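Local atomic coordinates of SusD homolog (PDB entry 3FDH), a protein that probably binds glycans at the outer membrane as a SusD/RagB-family lipoprotein, as in the starch-utilisation system of Bacteroides. Residues Arg208-Ser213 and Ser217-Lys222; Glu221-Tyr226 and Ala343-Arg348. One frame throughout, in Å; residues are numbered along the deposited sequence. Where two conformers were deposited one is given.

Interaction 1 (Arg208-Ser213 and Ser217-Lys222); sequences RLINRS and SADYEK
I210 reaches across the turn between two successive helices and sets its CD1 methyl between the side chains of D219 and Y220. The arrangement is an alpha-helical hairpin within the helical SusD fold: helix 191-208 ends, the chain makes a short 3-10 turn, and helix 216-228 folds back against that turn. CG1 of I210 lies anti to the backbone N (chi1 -161°), which carries CD1 out toward the second helix, where it packs 3.6 Å from CB of D219. On the neighbouring side the same methyl touches the Y220 ring at CE1, also at 3.6 Å, in an oblique approach, the two side chains crossing at about a right angle. I210 and Y220 are both buried, so the apolar half of the contact lies inward of its polar half.

That polar half is built on D219, whose two carboxylate oxygens take different partners, S213 across the contact and K222 on its own helix. S213 donates from OG to OD2 of D219 at 2.7 Å, coming from above the carboxylate plane, 58° out of it. S213 OG is itself hydrogen-bonded to N215 N, so this one hydroxyl ties the end of the turn to the start of the next helix. Backbone bonds from R212 N to L209 O and from S213 N to I210 O close the turn, and I210 and S213 both point toward helix 216-228. The other carboxylate oxygen, OD1 of D219, forms a salt bridge one helical turn along with NZ of K222, at 3.3 Å.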
# COMPACT_ATOMS: atom_id res chain seq x y z
N ARG A 208 -7.41 5.57 -10.00
CA ARG A 208 -7.29 6.55 -8.89
C ARG A 208 -8.03 7.84 -9.16
O ARG A 208 -8.64 8.45 -8.26
CB ARG A 208 -5.83 6.89 -8.63
CG ARG A 208 -5.67 7.89 -7.48
CD ARG A 208 -5.56 7.18 -6.14
NE ARG A 208 -4.18 6.70 -5.98
CZ ARG A 208 -3.80 5.43 -5.89
NH1 ARG A 208 -4.67 4.45 -5.84
NH2 ARG A 208 -2.51 5.16 -5.74
N LEU A 209 -7.98 8.28 -10.43
CA LEU A 209 -8.50 9.61 -10.80
C LEU A 209 -9.89 9.60 -11.41
O LEU A 209 -10.36 10.59 -11.95
CB LEU A 209 -7.57 10.28 -11.79
CG LEU A 209 -6.09 10.43 -11.45
CD1 LEU A 209 -5.46 11.35 -12.48
CD2 LEU A 209 -5.85 10.93 -10.06
N ILE A 210 -10.53 8.47 -11.31
CA ILE A 210 -11.83 8.24 -11.96
C ILE A 210 -12.90 9.26 -11.62
O ILE A 210 -13.69 9.64 -12.47
CB ILE A 210 -12.36 6.80 -11.68
CG1 ILE A 210 -13.42 6.41 -12.72
CG2 ILE A 210 -12.88 6.66 -10.23
CD1 ILE A 210 -12.89 6.34 -14.14
N ASN A 211 -12.92 9.70 -10.37
CA ASN A 211 -13.91 10.68 -9.94
C ASN A 211 -13.86 11.93 -10.79
O ASN A 211 -14.86 12.64 -10.97
CB ASN A 211 -13.67 11.02 -8.47
CG ASN A 211 -14.75 11.90 -7.88
OD1 ASN A 211 -15.91 11.84 -8.27
ND2 ASN A 211 -14.38 12.68 -6.87
N ARG A 212 -12.68 12.18 -11.33
CA ARG A 212 -12.41 13.40 -12.07
C ARG A 212 -12.53 13.22 -13.59
O ARG A 212 -12.34 14.15 -14.37
CB ARG A 212 -11.03 13.94 -11.73
CG ARG A 212 -10.89 14.46 -10.34
CD ARG A 212 -11.74 15.73 -10.18
NE ARG A 212 -11.59 16.26 -8.83
CZ ARG A 212 -12.04 17.43 -8.42
NH1 ARG A 212 -12.74 18.22 -9.23
NH2 ARG A 212 -11.81 17.81 -7.19
N SER A 213 -12.89 12.03 -13.99
CA SER A 213 -12.92 11.69 -15.42
C SER A 213 -14.05 12.30 -16.23
O SER A 213 -15.16 12.51 -15.74
CB SER A 213 -12.97 10.18 -15.59
OG SER A 213 -12.99 9.83 -16.95
N SER A 217 -16.16 5.42 -18.87
CA SER A 217 -16.17 4.15 -19.60
C SER A 217 -14.85 3.95 -20.34
O SER A 217 -14.27 2.87 -20.29
CB SER A 217 -17.38 4.02 -20.53
OG SER A 217 -18.58 4.08 -19.77
N ALA A 218 -14.36 5.02 -20.96
CA ALA A 218 -13.08 4.97 -21.69
C ALA A 218 -11.98 4.64 -20.67
O ALA A 218 -11.09 3.81 -20.93
CB ALA A 218 -12.79 6.29 -22.42
N ASP A 219 -12.10 5.24 -19.48
CA ASP A 219 -11.10 5.01 -18.42
C ASP A 219 -11.13 3.56 -17.93
O ASP A 219 -10.08 2.95 -17.70
CB ASP A 219 -11.20 6.00 -17.27
CG ASP A 219 -10.60 7.34 -17.63
OD1 ASP A 219 -9.96 7.40 -18.73
OD2 ASP A 219 -10.78 8.30 -16.85
N TYR A 220 -12.32 3.03 -17.77
CA TYR A 220 -12.42 1.61 -17.32
C TYR A 220 -11.81 0.69 -18.38
O TYR A 220 -11.16 -0.34 -18.06
CB TYR A 220 -13.86 1.15 -17.02
CG TYR A 220 -14.57 1.98 -15.99
CD1 TYR A 220 -13.94 2.35 -14.81
CD2 TYR A 220 -15.89 2.39 -16.18
CE1 TYR A 220 -14.60 3.14 -13.85
CE2 TYR A 220 -16.56 3.15 -15.23
CZ TYR A 220 -15.91 3.53 -14.06
OH TYR A 220 -16.57 4.30 -13.11
N GLU A 221 -12.01 1.06 -19.64
CA GLU A 221 -11.49 0.22 -20.74
C GLU A 221 -9.97 0.33 -20.78
O GLU A 221 -9.26 -0.63 -21.10
CB GLU A 221 -12.23 0.52 -22.05
CG GLU A 221 -13.71 0.04 -21.93
CD GLU A 221 -14.64 0.53 -23.02
OE1 GLU A 221 -14.22 1.32 -23.87
OE2 GLU A 221 -15.83 0.13 -22.99
N LYS A 222 -9.46 1.49 -20.42
CA LYS A 222 -8.02 1.67 -20.36
C LYS A 222 -7.44 0.78 -19.27
O LYS A 222 -6.42 0.13 -19.45
CB LYS A 222 -7.65 3.13 -20.10
CG LYS A 222 -7.74 3.97 -21.37
CD LYS A 222 -7.76 5.43 -21.11
CE LYS A 222 -6.57 5.89 -20.32
NZ LYS A 222 -6.85 7.23 -19.71

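Interaction 2 (Glu221-Tyr226 and Ala343-Arg348); sequences EKVLDY and AEALCR
With CG anti to the carbonyl carbon in both leucines (chi1 -67° in L224, -71° in L346), their branched ends meet across two roughly antiparallel helices, CD1 of L224 lying 3.9 Å from CD2 of L346. This is helix-helix packing in the largely alpha-helical SusD fold: the segments 221-226 and 343-348 cross at -149°, with axes 9.0 Å apart at closest approach. The two leucine side chains run at about a right angle to each other.

The close fit depends on A345, whose single methyl faces helix 216-228 and meets two residues of it. CD2 of L224 packs on CB of A345 at 3.9 Å, and V223 brings CG1 to the same methyl at 4.0 Å. L224 thus spans A345 and L346 with its two methyls, and an alanine here would probably open a gap between the helices, leaving CD2 of L346 without its partner on this helix and depriving CB of A345 of its contact with CD2 of L224.

Outside this apolar seam, E344 and R348 pair along their own helix, and R440 and E446 add further salt bridges to E344 and R348 respectively. R348 grips the carboxylate side-on, with NE and NH2 both directed at one oxygen, which lies close to the guanidinium plane: E344 OE2 is 2.8 Å from R348 NE and 2.9 Å from R348 NH2.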
# COMPACT_ATOMS: atom_id res chain seq x y z
N GLU A 221 -12.01 1.06 -19.64
CA GLU A 221 -11.49 0.22 -20.74
C GLU A 221 -9.97 0.33 -20.78
O GLU A 221 -9.26 -0.63 -21.10
CB GLU A 221 -12.23 0.52 -22.05
CG GLU A 221 -13.71 0.04 -21.93
CD GLU A 221 -14.64 0.53 -23.02
OE1 GLU A 221 -14.22 1.32 -23.87
OE2 GLU A 221 -15.83 0.13 -22.99
N LYS A 222 -9.46 1.49 -20.42
CA LYS A 222 -8.02 1.67 -20.36
C LYS A 222 -7.44 0.78 -19.27
O LYS A 222 -6.42 0.13 -19.45
CB LYS A 222 -7.65 3.13 -20.10
CG LYS A 222 -7.74 3.97 -21.37
CD LYS A 222 -7.76 5.43 -21.11
CE LYS A 222 -6.57 5.89 -20.32
NZ LYS A 222 -6.85 7.23 -19.71
N VAL A 223 -8.11 0.75 -18.14
CA VAL A 223 -7.65 -0.05 -17.01
C VAL A 223 -7.55 -1.49 -17.48
O VAL A 223 -6.53 -2.14 -17.33
CB VAL A 223 -8.57 0.06 -15.75
CG1 VAL A 223 -8.22 -1.04 -14.73
CG2 VAL A 223 -8.50 1.47 -15.12
N LEU A 224 -8.59 -1.96 -18.15
CA LEU A 224 -8.59 -3.36 -18.66
C LEU A 224 -7.46 -3.64 -19.64
O LEU A 224 -6.85 -4.74 -19.66
CB LEU A 224 -9.91 -3.73 -19.32
CG LEU A 224 -11.10 -3.79 -18.39
CD1 LEU A 224 -12.34 -4.15 -19.22
CD2 LEU A 224 -10.82 -4.80 -17.26
N ASP A 225 -7.18 -2.66 -20.48
CA ASP A 225 -6.10 -2.78 -21.46
C ASP A 225 -4.74 -2.84 -20.75
O ASP A 225 -3.91 -3.70 -21.05
CB ASP A 225 -6.14 -1.60 -22.43
CG ASP A 225 -5.05 -1.65 -23.48
OD1 ASP A 225 -4.80 -2.71 -24.09
OD2 ASP A 225 -4.46 -0.59 -23.72
N TYR A 226 -4.55 -1.93 -19.81
CA TYR A 226 -3.30 -1.85 -19.05
C TYR A 226 -3.09 -3.14 -18.27
O TYR A 226 -1.99 -3.66 -18.20
CB TYR A 226 -3.28 -0.67 -18.09
CG TYR A 226 -3.40 0.68 -18.77
CD1 TYR A 226 -2.89 0.88 -20.04
CD2 TYR A 226 -3.97 1.76 -18.12
CE1 TYR A 226 -3.01 2.11 -20.67
CE2 TYR A 226 -4.06 3.00 -18.74
CZ TYR A 226 -3.59 3.16 -19.99
OH TYR A 226 -3.70 4.41 -20.58
N ALA A 343 -11.37 -6.46 -11.92
CA ALA A 343 -12.74 -6.73 -11.42
C ALA A 343 -13.53 -5.43 -11.20
O ALA A 343 -14.71 -5.33 -11.57
CB ALA A 343 -12.68 -7.58 -10.12
N GLU A 344 -12.89 -4.44 -10.61
CA GLU A 344 -13.58 -3.18 -10.34
C GLU A 344 -13.98 -2.51 -11.67
O GLU A 344 -15.07 -1.94 -11.84
CB GLU A 344 -12.71 -2.21 -9.55
CG GLU A 344 -13.45 -0.92 -9.30
CD GLU A 344 -12.68 0.08 -8.55
OE1 GLU A 344 -11.47 -0.19 -8.26
OE2 GLU A 344 -13.34 1.11 -8.20
N ALA A 345 -13.06 -2.56 -12.62
CA ALA A 345 -13.32 -1.97 -13.94
C ALA A 345 -14.52 -2.64 -14.60
O ALA A 345 -15.41 -1.98 -15.13
CB ALA A 345 -12.06 -2.04 -14.85
N LEU A 346 -14.56 -3.96 -14.54
CA LEU A 346 -15.69 -4.70 -15.15
C LEU A 346 -17.00 -4.38 -14.45
O LEU A 346 -18.01 -4.09 -15.08
CB LEU A 346 -15.42 -6.22 -15.17
CG LEU A 346 -14.33 -6.67 -16.16
CD1 LEU A 346 -13.72 -7.96 -15.71
CD2 LEU A 346 -14.82 -6.75 -17.60
N CYS A 347 -16.96 -4.36 -13.13
CA CYS A 347 -18.16 -4.01 -12.37
C CYS A 347 -18.69 -2.67 -12.81
O CYS A 347 -19.83 -2.49 -13.14
CB CYS A 347 -17.86 -3.94 -10.87
SG CYS A 347 -17.67 -5.56 -10.07
N ARG A 348 -17.82 -1.69 -12.77
CA ARG A 348 -18.25 -0.34 -13.12
C ARG A 348 -18.70 -0.22 -14.59
O ARG A 348 -19.44 0.71 -14.94
CB ARG A 348 -17.18 0.68 -12.79
CG ARG A 348 -16.96 0.79 -11.30
CD ARG A 348 -16.01 1.87 -10.97
NE ARG A 348 -15.63 1.88 -9.56
CZ ARG A 348 -16.30 2.45 -8.57
NH1 ARG A 348 -17.43 3.10 -8.75
NH2 ARG A 348 -15.84 2.34 -7.35

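Helix 216-228 carries both contacts, whose centres are about 9 Å apart: interaction 1 uses its first turns against the preceding 3-10 turn, and interaction 2 its middle against helix 335-348. E221 and K222 belong to both 217-222 and 221-226, and the two contacts touch directly through Y220, whose OH lies 3.3 Å from CD of R348 and whose backbone O lies 3.7 Å from CB of A345. Y220 therefore bridges the turn and a helix more than a hundred residues further along. Both contacts lie about 20 Å from the centre of the chain, on the same side; one joins a turn to the next helix, the other two helices far apart in sequence.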